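Local coordinates for DNA repair protein XRCC1 (Homo sapiens, PDB 3K77), which acts as a scaffold that assembles protein complexes for the repair of DNA single-strand breaks and, by binding poly-ADP-ribose on modified PARP1, restrains PARP1 activity, at residues I4-V9 with V147-P152; V10-Q15 with R31-A36; V46-K51 with R124-K129. One frame throughout, in Å; residues are numbered along the deposited sequence.

Contact 1 of 3, residues I4-V9 with V147-P152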
loop_
_atom_site.group_PDB
_atom_site.type_symbol
_atom_site.label_atom_id
_atom_site.label_comp_id
_atom_site.label_asym_id
_atom_site.label_seq_id
_atom_site.Cartn_x
_atom_site.Cartn_y
_atom_site.Cartn_z
ATOM N N ILE A 4 -8.656 -11.027 -1.694
ATOM C CA ILE A 4 -8.709 -10.555 -3.064
ATOM C C ILE A 4 -7.407 -10.872 -3.806
ATOM O O ILE A 4 -6.301 -10.706 -3.274
ATOM C CB ILE A 4 -8.984 -9.033 -3.117
ATOM C CG1 ILE A 4 -10.386 -8.730 -2.591
ATOM C CG2 ILE A 4 -8.850 -8.502 -4.532
ATOM C CD1 ILE A 4 -10.783 -7.251 -2.688
ATOM N N ARG A 5 -7.549 -11.319 -5.044
ATOM C CA ARG A 5 -6.407 -11.687 -5.855
ATOM C C ARG A 5 -5.942 -10.517 -6.710
ATOM O O ARG A 5 -6.759 -9.828 -7.317
ATOM C CB ARG A 5 -6.772 -12.876 -6.736
ATOM C CG ARG A 5 -7.653 -13.915 -6.055
ATOM C CD ARG A 5 -7.232 -15.307 -6.464
ATOM N NE ARG A 5 -5.812 -15.524 -6.190
ATOM C CZ ARG A 5 -5.035 -16.359 -6.875
ATOM N NH1 ARG A 5 -5.535 -17.057 -7.888
ATOM N NH2 ARG A 5 -3.754 -16.490 -6.553
ATOM N N LEU A 6 -4.625 -10.309 -6.756
ATOM C CA LEU A 6 -4.016 -9.205 -7.505
ATOM C C LEU A 6 -3.355 -9.710 -8.786
ATOM O O LEU A 6 -2.525 -10.613 -8.752
ATOM C CB LEU A 6 -2.982 -8.472 -6.639
ATOM C CG LEU A 6 -3.457 -8.079 -5.245
ATOM C CD1 LEU A 6 -2.273 -7.704 -4.392
ATOM C CD2 LEU A 6 -4.471 -6.937 -5.309
ATOM N N ARG A 7 -3.722 -9.104 -9.907
ATOM C CA ARG A 7 -3.269 -9.552 -11.217
ATOM C C ARG A 7 -1.845 -9.072 -11.545
ATOM O O ARG A 7 -0.939 -9.884 -11.783
ATOM C CB ARG A 7 -4.264 -9.084 -12.286
ATOM C CG ARG A 7 -3.848 -9.321 -13.730
ATOM C CD ARG A 7 -4.832 -8.613 -14.644
ATOM N NE ARG A 7 -4.311 -8.387 -15.990
ATOM C CZ ARG A 7 -4.863 -8.874 -17.100
ATOM N NH1 ARG A 7 -5.962 -9.614 -17.032
ATOM N NH2 ARG A 7 -4.324 -8.617 -18.282
ATOM N N HIS A 8 -1.641 -7.757 -11.552
ATOM C CA HIS A 8 -0.333 -7.221 -11.894
ATOM C C HIS A 8 -0.113 -5.826 -11.318
ATOM O O HIS A 8 -1.026 -5.231 -10.745
ATOM C CB HIS A 8 -0.099 -7.271 -13.418
ATOM C CG HIS A 8 -0.666 -6.105 -14.178
ATOM N ND1 HIS A 8 -1.992 -6.011 -14.523
ATOM C CD2 HIS A 8 -0.063 -5.002 -14.691
ATOM C CE1 HIS A 8 -2.195 -4.888 -15.196
ATOM N NE2 HIS A 8 -1.042 -4.264 -15.310
ATOM N N VAL A 9 1.123 -5.342 -11.427
ATOM C CA VAL A 9 1.485 -3.987 -11.025
ATOM C C VAL A 9 1.283 -3.041 -12.210
ATOM O O VAL A 9 1.911 -3.220 -13.263
ATOM C CB VAL A 9 2.959 -3.927 -10.574
ATOM C CG1 VAL A 9 3.359 -2.497 -10.163
ATOM C CG2 VAL A 9 3.194 -4.918 -9.443
ATOM N N VAL A 147 0.869 -6.704 1.614
ATOM C CA VAL A 147 -0.437 -6.071 1.693
ATOM C C VAL A 147 -1.500 -7.103 1.308
ATOM O O VAL A 147 -1.360 -7.819 0.307
ATOM C CB VAL A 147 -0.530 -4.802 0.796
ATOM C CG1 VAL A 147 -0.600 -5.196 -0.662
ATOM C CG2 VAL A 147 -1.739 -3.920 1.192
ATOM N N ARG A 148 -2.545 -7.187 2.129
ATOM C CA ARG A 148 -3.651 -8.103 1.891
ATOM C C ARG A 148 -4.984 -7.367 1.873
ATOM O O ARG A 148 -5.343 -6.664 2.822
ATOM C CB ARG A 148 -3.700 -9.206 2.943
ATOM C CG ARG A 148 -2.933 -10.453 2.565
ATOM C CD ARG A 148 -3.354 -11.624 3.438
ATOM N NE ARG A 148 -3.099 -11.364 4.852
ATOM C CZ ARG A 148 -2.014 -11.774 5.502
ATOM N NH1 ARG A 148 -1.086 -12.471 4.860
ATOM N NH2 ARG A 148 -1.860 -11.491 6.794
ATOM N N PHE A 149 -5.699 -7.521 0.767
ATOM C CA PHE A 149 -7.054 -7.026 0.649
ATOM C C PHE A 149 -8.018 -8.206 0.755
ATOM O O PHE A 149 -7.700 -9.321 0.334
ATOM C CB PHE A 149 -7.203 -6.266 -0.667
ATOM C CG PHE A 149 -6.217 -5.163 -0.816
ATOM C CD1 PHE A 149 -6.499 -3.898 -0.316
ATOM C CD2 PHE A 149 -4.978 -5.388 -1.405
ATOM C CE1 PHE A 149 -5.573 -2.864 -0.429
ATOM C CE2 PHE A 149 -4.049 -4.358 -1.530
ATOM C CZ PHE A 149 -4.348 -3.098 -1.042
ATOM N N HIS A 150 -9.181 -7.958 1.349
ATOM C CA HIS A 150 -10.184 -8.995 1.540
ATOM C C HIS A 150 -11.505 -8.424 1.101
ATOM O O HIS A 150 -11.824 -7.270 1.402
ATOM C CB HIS A 150 -10.307 -9.407 3.020
ATOM C CG HIS A 150 -9.006 -9.787 3.661
ATOM N ND1 HIS A 150 -8.518 -11.074 3.639
ATOM C CD2 HIS A 150 -8.095 -9.049 4.340
ATOM C CE1 HIS A 150 -7.357 -11.113 4.268
ATOM N NE2 HIS A 150 -7.074 -9.895 4.698
ATOM N N SER A 151 -12.272 -9.237 0.387
ATOM C CA SER A 151 -13.632 -8.879 0.018
ATOM C C SER A 151 -14.588 -9.205 1.176
ATOM O O SER A 151 -14.223 -9.935 2.100
ATOM C CB SER A 151 -14.041 -9.605 -1.274
ATOM O OG SER A 151 -13.856 -11.006 -1.157
ATOM N N PRO A 152 -15.810 -8.647 1.142
ATOM C CA PRO A 152 -16.812 -8.986 2.159
ATOM C C PRO A 152 -17.089 -10.486 2.213
ATOM O O PRO A 152 -17.086 -11.151 1.175
ATOM C CB PRO A 152 -18.063 -8.249 1.672
ATOM C CG PRO A 152 -17.537 -7.107 0.875
ATOM C CD PRO A 152 -16.295 -7.610 0.214
#

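Contact 2 of 3, residues V10-Q15 with R31-A36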
loop_
_atom_site.group_PDB
_atom_site.type_symbol
_atom_site.label_atom_id
_atom_site.label_comp_id
_atom_site.label_asym_id
_atom_site.label_seq_id
_atom_site.Cartn_x
_atom_site.Cartn_y
_atom_site.Cartn_z
ATOM N N VAL A 10 0.399 -2.055 -12.045
ATOM C CA VAL A 10 0.112 -1.086 -13.111
ATOM C C VAL A 10 1.186 0.015 -13.240
ATOM O O VAL A 10 1.529 0.448 -14.339
ATOM C CB VAL A 10 -1.255 -0.399 -12.905
ATOM C CG1 VAL A 10 -1.467 0.653 -13.975
ATOM C CG2 VAL A 10 -2.390 -1.425 -12.877
ATOM N N SER A 11 1.704 0.464 -12.106
ATOM C CA SER A 11 2.709 1.504 -12.084
ATOM C C SER A 11 3.393 1.436 -10.734
ATOM O O SER A 11 2.859 0.862 -9.788
ATOM C CB SER A 11 2.048 2.867 -12.228
ATOM O OG SER A 11 1.343 3.190 -11.036
ATOM N N CYS A 12 4.578 2.029 -10.653
ATOM C CA CYS A 12 5.353 2.068 -9.427
ATOM C C CYS A 12 6.266 3.263 -9.534
ATOM O O CYS A 12 6.961 3.411 -10.534
ATOM C CB CYS A 12 6.185 0.801 -9.280
ATOM S SG CYS A 12 7.209 0.738 -7.789
ATOM N N SER A 13 6.249 4.123 -8.517
ATOM C CA SER A 13 7.053 5.345 -8.534
ATOM C C SER A 13 8.541 5.068 -8.284
ATOM O O SER A 13 9.401 5.844 -8.686
ATOM C CB SER A 13 6.520 6.358 -7.512
ATOM O OG SER A 13 7.007 6.075 -6.204
ATOM N N SER A 14 8.826 3.965 -7.611
ATOM C CA SER A 14 10.187 3.621 -7.232
ATOM C C SER A 14 10.225 2.212 -6.660
ATOM O O SER A 14 9.388 1.848 -5.827
ATOM C CB SER A 14 10.719 4.605 -6.180
ATOM O OG SER A 14 11.972 4.173 -5.664
ATOM N N GLN A 15 11.204 1.423 -7.098
ATOM C CA GLN A 15 11.339 0.057 -6.601
ATOM C C GLN A 15 12.754 -0.457 -6.724
ATOM O O GLN A 15 13.532 0.009 -7.564
ATOM C CB GLN A 15 10.402 -0.891 -7.337
ATOM C CG GLN A 15 10.838 -1.194 -8.748
ATOM C CD GLN A 15 9.866 -2.116 -9.463
ATOM O OE1 GLN A 15 9.017 -2.747 -8.833
ATOM N NE2 GLN A 15 9.983 -2.194 -10.784
ATOM N N ARG A 31 8.176 -11.748 0.578
ATOM C CA ARG A 31 8.994 -10.833 -0.198
ATOM C C ARG A 31 8.473 -9.400 -0.122
ATOM O O ARG A 31 7.261 -9.167 -0.061
ATOM C CB ARG A 31 9.064 -11.288 -1.644
ATOM C CG ARG A 31 10.149 -12.298 -1.873
ATOM C CD ARG A 31 10.057 -12.853 -3.266
ATOM N NE ARG A 31 11.367 -12.975 -3.885
ATOM C CZ ARG A 31 11.604 -13.702 -4.970
ATOM N NH1 ARG A 31 10.619 -14.388 -5.540
ATOM N NH2 ARG A 31 12.827 -13.756 -5.482
ATOM N N LYS A 32 9.403 -8.448 -0.153
ATOM C CA LYS A 32 9.107 -7.054 0.149
ATOM C C LYS A 32 9.130 -6.123 -1.057
ATOM O O LYS A 32 9.718 -6.421 -2.087
ATOM C CB LYS A 32 10.081 -6.556 1.223
ATOM C CG LYS A 32 9.945 -7.319 2.513
ATOM C CD LYS A 32 11.005 -6.963 3.533
ATOM C CE LYS A 32 10.814 -7.823 4.778
ATOM N NZ LYS A 32 11.861 -7.611 5.822
ATOM N N TRP A 33 8.478 -4.978 -0.915
ATOM C CA TRP A 33 8.651 -3.905 -1.875
ATOM C C TRP A 33 9.354 -2.737 -1.202
ATOM O O TRP A 33 8.918 -2.269 -0.145
ATOM C CB TRP A 33 7.321 -3.458 -2.489
ATOM C CG TRP A 33 7.403 -2.102 -3.153
ATOM C CD1 TRP A 33 8.317 -1.703 -4.088
ATOM C CD2 TRP A 33 6.542 -0.973 -2.931
ATOM N NE1 TRP A 33 8.084 -0.402 -4.456
ATOM C CE2 TRP A 33 6.997 0.073 -3.758
ATOM C CE3 TRP A 33 5.429 -0.739 -2.103
ATOM C CZ2 TRP A 33 6.382 1.328 -3.792
ATOM C CZ3 TRP A 33 4.814 0.510 -2.138
ATOM C CH2 TRP A 33 5.290 1.524 -2.973
ATOM N N ARG A 34 10.440 -2.272 -1.820
ATOM C CA ARG A 34 11.207 -1.162 -1.278
ATOM C C ARG A 34 11.621 -0.180 -2.363
ATOM O O ARG A 34 11.651 -0.529 -3.554
ATOM C CB ARG A 34 12.445 -1.673 -0.570
ATOM C CG ARG A 34 12.212 -2.223 0.803
ATOM C CD ARG A 34 13.501 -2.036 1.571
ATOM N NE ARG A 34 13.592 -2.867 2.758
ATOM C CZ ARG A 34 14.698 -2.990 3.479
ATOM N NH1 ARG A 34 15.795 -2.336 3.122
ATOM N NH2 ARG A 34 14.710 -3.764 4.551
ATOM N N ALA A 35 11.932 1.045 -1.934
ATOM C CA ALA A 35 12.336 2.112 -2.840
ATOM C C ALA A 35 13.687 1.797 -3.477
ATOM O O ALA A 35 14.543 1.133 -2.875
ATOM C CB ALA A 35 12.380 3.444 -2.114
ATOM N N ALA A 36 13.873 2.266 -4.705
ATOM C CA ALA A 36 15.112 2.022 -5.410
ATOM C C ALA A 36 16.224 2.662 -4.612
ATOM O O ALA A 36 17.352 2.177 -4.594
ATOM C CB ALA A 36 15.056 2.615 -6.797
#

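Contact 3 of 3, residues V46-K51 with R124-K129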
loop_
_atom_site.group_PDB
_atom_site.type_symbol
_atom_site.label_atom_id
_atom_site.label_comp_id
_atom_site.label_asym_id
_atom_site.label_seq_id
_atom_site.Cartn_x
_atom_site.Cartn_y
_atom_site.Cartn_z
ATOM N N VAL A 46 0.555 1.155 -8.037
ATOM C CA VAL A 46 -0.815 0.834 -8.359
ATOM C C VAL A 46 -0.891 -0.651 -8.715
ATOM O O VAL A 46 -0.161 -1.124 -9.588
ATOM C CB VAL A 46 -1.320 1.690 -9.513
ATOM C CG1 VAL A 46 -2.754 1.294 -9.880
ATOM C CG2 VAL A 46 -1.219 3.160 -9.127
ATOM N N LEU A 47 -1.758 -1.383 -8.017
ATOM C CA LEU A 47 -1.970 -2.798 -8.288
ATOM C C LEU A 47 -3.317 -3.031 -8.959
ATOM O O LEU A 47 -4.316 -2.427 -8.575
ATOM C CB LEU A 47 -1.872 -3.613 -7.002
ATOM C CG LEU A 47 -0.560 -3.415 -6.247
ATOM C CD1 LEU A 47 -0.619 -4.076 -4.879
ATOM C CD2 LEU A 47 0.625 -3.924 -7.068
ATOM N N GLN A 48 -3.324 -3.894 -9.975
ATOM C CA GLN A 48 -4.548 -4.272 -10.676
ATOM C C GLN A 48 -5.138 -5.554 -10.086
ATOM O O GLN A 48 -4.463 -6.586 -10.034
ATOM C CB GLN A 48 -4.268 -4.458 -12.168
ATOM C CG GLN A 48 -5.403 -5.093 -12.978
ATOM C CD GLN A 48 -6.623 -4.193 -13.113
ATOM O OE1 GLN A 48 -6.533 -3.060 -13.598
ATOM N NE2 GLN A 48 -7.779 -4.702 -12.694
ATOM N N LEU A 49 -6.395 -5.484 -9.639
ATOM C CA LEU A 49 -7.115 -6.671 -9.177
ATOM C C LEU A 49 -7.534 -7.550 -10.360
ATOM O O LEU A 49 -7.731 -7.061 -11.466
ATOM C CB LEU A 49 -8.362 -6.290 -8.381
ATOM C CG LEU A 49 -8.342 -5.126 -7.383
ATOM C CD1 LEU A 49 -9.569 -5.219 -6.473
ATOM C CD2 LEU A 49 -7.076 -5.100 -6.549
ATOM N N GLU A 50 -7.678 -8.849 -10.126
ATOM C CA GLU A 50 -8.067 -9.760 -11.198
ATOM C C GLU A 50 -9.474 -9.451 -11.679
ATOM O O GLU A 50 -9.758 -9.538 -12.868
ATOM C CB GLU A 50 -7.947 -11.229 -10.769
ATOM C CG GLU A 50 -6.530 -11.754 -10.845
ATOM C CD GLU A 50 -6.415 -13.163 -10.318
ATOM O OE1 GLU A 50 -5.272 -13.612 -10.077
ATOM O OE2 GLU A 50 -7.469 -13.817 -10.144
ATOM N N LYS A 51 -10.342 -9.085 -10.741
ATOM C CA LYS A 51 -11.707 -8.664 -11.045
ATOM C C LYS A 51 -12.075 -7.461 -10.203
ATOM O O LYS A 51 -11.409 -7.163 -9.215
ATOM C CB LYS A 51 -12.712 -9.798 -10.806
ATOM C CG LYS A 51 -12.175 -10.956 -9.979
ATOM C CD LYS A 51 -13.171 -11.435 -8.919
ATOM C CE LYS A 51 -14.624 -11.264 -9.343
ATOM N NZ LYS A 51 -15.546 -11.764 -8.280
ATOM N N ARG A 124 -17.271 -0.764 -5.624
ATOM C CA ARG A 124 -16.384 -1.801 -6.168
ATOM C C ARG A 124 -15.278 -1.196 -7.016
ATOM O O ARG A 124 -15.511 -0.231 -7.749
ATOM C CB ARG A 124 -17.166 -2.808 -7.019
ATOM C CG ARG A 124 -18.469 -3.271 -6.402
ATOM C CD ARG A 124 -18.921 -4.571 -7.039
ATOM N NE ARG A 124 -18.446 -5.744 -6.307
ATOM C CZ ARG A 124 -18.144 -6.905 -6.885
ATOM N NH1 ARG A 124 -18.253 -7.030 -8.202
ATOM N NH2 ARG A 124 -17.719 -7.937 -6.157
ATOM N N TRP A 125 -14.087 -1.781 -6.930
ATOM C CA TRP A 125 -12.930 -1.272 -7.656
ATOM C C TRP A 125 -12.100 -2.411 -8.248
ATOM O O TRP A 125 -12.287 -3.576 -7.893
ATOM C CB TRP A 125 -12.047 -0.434 -6.725
ATOM C CG TRP A 125 -12.797 0.521 -5.865
ATOM C CD1 TRP A 125 -13.267 0.285 -4.612
ATOM C CD2 TRP A 125 -13.157 1.875 -6.180
ATOM N NE1 TRP A 125 -13.905 1.401 -4.125
ATOM C CE2 TRP A 125 -13.844 2.395 -5.068
ATOM C CE3 TRP A 125 -12.964 2.696 -7.293
ATOM C CZ2 TRP A 125 -14.344 3.689 -5.033
ATOM C CZ3 TRP A 125 -13.459 3.984 -7.255
ATOM C CH2 TRP A 125 -14.136 4.468 -6.130
ATOM N N ASP A 126 -11.174 -2.072 -9.141
ATOM C CA ASP A 126 -10.256 -3.063 -9.697
ATOM C C ASP A 126 -8.824 -2.540 -9.723
ATOM O O ASP A 126 -7.915 -3.211 -10.186
ATOM C CB ASP A 126 -10.719 -3.535 -11.087
ATOM C CG ASP A 126 -10.871 -2.398 -12.079
ATOM O OD1 ASP A 126 -10.900 -1.230 -11.654
ATOM O OD2 ASP A 126 -10.959 -2.679 -13.290
ATOM N N ARG A 127 -8.639 -1.336 -9.202
ATOM C CA ARG A 127 -7.323 -0.740 -9.082
ATOM C C ARG A 127 -7.080 -0.326 -7.628
ATOM O O ARG A 127 -8.005 0.078 -6.921
ATOM C CB ARG A 127 -7.211 0.482 -9.994
ATOM C CG ARG A 127 -7.232 0.177 -11.479
ATOM C CD ARG A 127 -5.880 -0.303 -11.946
ATOM N NE ARG A 127 -5.711 -0.145 -13.389
ATOM C CZ ARG A 127 -5.425 1.012 -13.991
ATOM N NH1 ARG A 127 -5.293 2.119 -13.279
ATOM N NH2 ARG A 127 -5.274 1.073 -15.308
ATOM N N VAL A 128 -5.827 -0.414 -7.192
ATOM C CA VAL A 128 -5.478 -0.099 -5.815
ATOM C C VAL A 128 -4.140 0.641 -5.762
ATOM O O VAL A 128 -3.114 0.134 -6.206
ATOM C CB VAL A 128 -5.410 -1.374 -4.944
ATOM C CG1 VAL A 128 -4.710 -1.086 -3.645
ATOM C CG2 VAL A 128 -6.787 -1.927 -4.695
ATOM N N LYS A 129 -4.170 1.857 -5.229
ATOM C CA LYS A 129 -2.976 2.674 -5.093
ATOM C C LYS A 129 -2.504 2.701 -3.644
ATOM O O LYS A 129 -3.256 3.062 -2.741
ATOM C CB LYS A 129 -3.252 4.105 -5.581
ATOM C CG LYS A 129 -2.027 4.997 -5.659
ATOM C CD LYS A 129 -2.328 6.256 -6.439
ATOM C CE LYS A 129 -1.129 7.205 -6.472
ATOM N NZ LYS A 129 -1.399 8.433 -7.279
#

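Contact 1 of 3, residues I4-V9 with V147-P152
I4 lays its side chain along the backbone where the other segment passes from F149 to S151. CG1 stands anti to the carbonyl carbon (chi1 -66°) and the chain then runs on extended, which carries both CG1 and CD1 past the H150-S151 peptide. CG1 is 3.6 Å from S151 N, and CD1 follows at 4.0 Å from S151 N. The same branch meets the S151 side chain, I4 CG1 lying 4.0 Å from S151 CB, while the hydroxyl of S151 bonds to the backbone oxygen of P2. At the base of the two side chains I4 CB and F149 CB pack against each other at 4.1 Å. The backbones join beside them in one hydrogen bond, I4 N to F149 O at 2.8 Å. It is nearly straight at the proton (164°), but the donor stands well above the carbonyl plane.

In the XRCC1 N-terminal domain this single link ties the run-in to strand 6-12 to the end of strand 143-150, an inner strand of the four-stranded antiparallel sheet, without forming a ladder. Strand 6-12 pairs instead with strand 42-49, where a classic beta bulge sets R7 and H8 together opposite Q48.

Further along, L6 brings one methyl to the F149 ring at a slant, with L6 CD2 4.2 Å from F149 CD2. F149 leaves its backbone toward the 4-9 segment, and its ring also packs on V128 and I130, so a side chain of the four-stranded sheet packs on strands 6-12 and 124-133 of the six-stranded one. The neighbours of F149 turn the other way: R148 makes a salt bridge with D59 through NE, and H150 gives a hydrogen bond to the same carboxylate from NE2.

Contact 2 of 3, residues V10-Q15 with R31-A36
Where strand 6-12 gives way to a loop, C12, S14 and Q15 gather round the pyrrole end of W33, a residue of the short strand 33-34 at the margin of the four-stranded sheet. With CG anti to the backbone N (chi1 163°), the indole reaches its pyrrole edge to the loop, and NE1 gives its proton to S14 O at 2.9 Å. The acceptor lies close to the ring plane and the donor lies in the carbonyl plane, although the bond is somewhat bent at the hydrogen (152°). Q15 CB comes to the same edge, 3.7 Å from W33 NE1. C12 approaches differently: its SG sits 4.5 Å from the centroid of the five-membered ring, well off the normal, in an oblique sulfur-aromatic contact. That sulfur also receives a weak hydrogen bond from S14 N.

Beyond the ring the backbones run close together. Q15 CA makes a CH...O contact with R34 O at 3.1 Å. S14 OG accepts the amide proton of A36, with A36 N and S14 OG 2.9 Å apart and an angle of 164°. E40 is a second partner of that hydroxyl, while the amide of Q15 turns back to A21 N. The W33 side chain also packs on V45 and C132, so W33, from the four-stranded sheet, packs on strands 42-49 and 124-133 of the six-stranded sheet.

A phenylalanine in place of W33 would probably leave S14 O without its N-H donor and the 13-15 loop less firmly held to strand 33-34. Because A36 N donates to S14 OG, the hydroxyl proton is probably turned to the E40 carboxylate; S14 thus uses its carbonyl and its hydroxyl for two different partners in the 31-36 segment.

Contact 3 of 3, residues V46-K51 with R124-K129
V128 O is held by two neighbouring groups of strand 42-49: L47 N gives it a hydrogen bond of 2.7 Å that is close to straight (167°), and V46 CA adds a CH...O contact at 3.2 Å. V128 N returns a bond to L47 O at 2.9 Å, which makes L47 and V128 a hydrogen-bonded antiparallel pair, flanked by the non-hydrogen-bonded pairs V46-K129 and Q48-R127. One further backbone bond follows, L49 N to D126 O at 2.8 Å, beside the corners the chain turns at D126 and at E50-K51.

On the face that carries V46, the Q48 side chain leaves CG anti to the backbone N and then bends at chi2 (69°). The bend brings NE2 back to a lone pair of the chain's own L49 O at 2.7 Å, in the carbonyl plane, and that oxygen lies in the plane of the Q48 amide. OE1 is thereby presented to R127 NE, at the guanidinium edge, in a weak bond of 3.0 Å; the two planes stand 79° apart. On the side of V128, L49 CD2 meets its CG2 at 3.7 Å, the side chains crossing at about a right angle.

This is the pairing of strands 42-49 and 124-133 within the six-stranded sheet. The two bonds of the Q48 amide favour its orientation: turned over, it would probably set the oxygen against L49 O and the NH2 against R127 NE.

In the fold
The three contacts share one beta-sandwich-like domain, the XRCC1 N-terminal domain, whose family belongs to a galactose-binding-like clan. Contacts 1 and 2 both use strand 6-12, at its two ends with centres about 17 Å apart, and both reach the four-stranded sheet, in which strands 143-150 and 33-34 are neighbours. Contact 3 lies inside the six-stranded sheet, its centre about 7 Å from that of contact 1 and about 16 Å from that of contact 2. Along the chain, contact 2 closes before contact 3 opens, and both are nested within contact 1, which brings the start and end of the modelled domain together. Strand 6-12, a member of the six-stranded sheet, thus helps join both sheets into one compact domain.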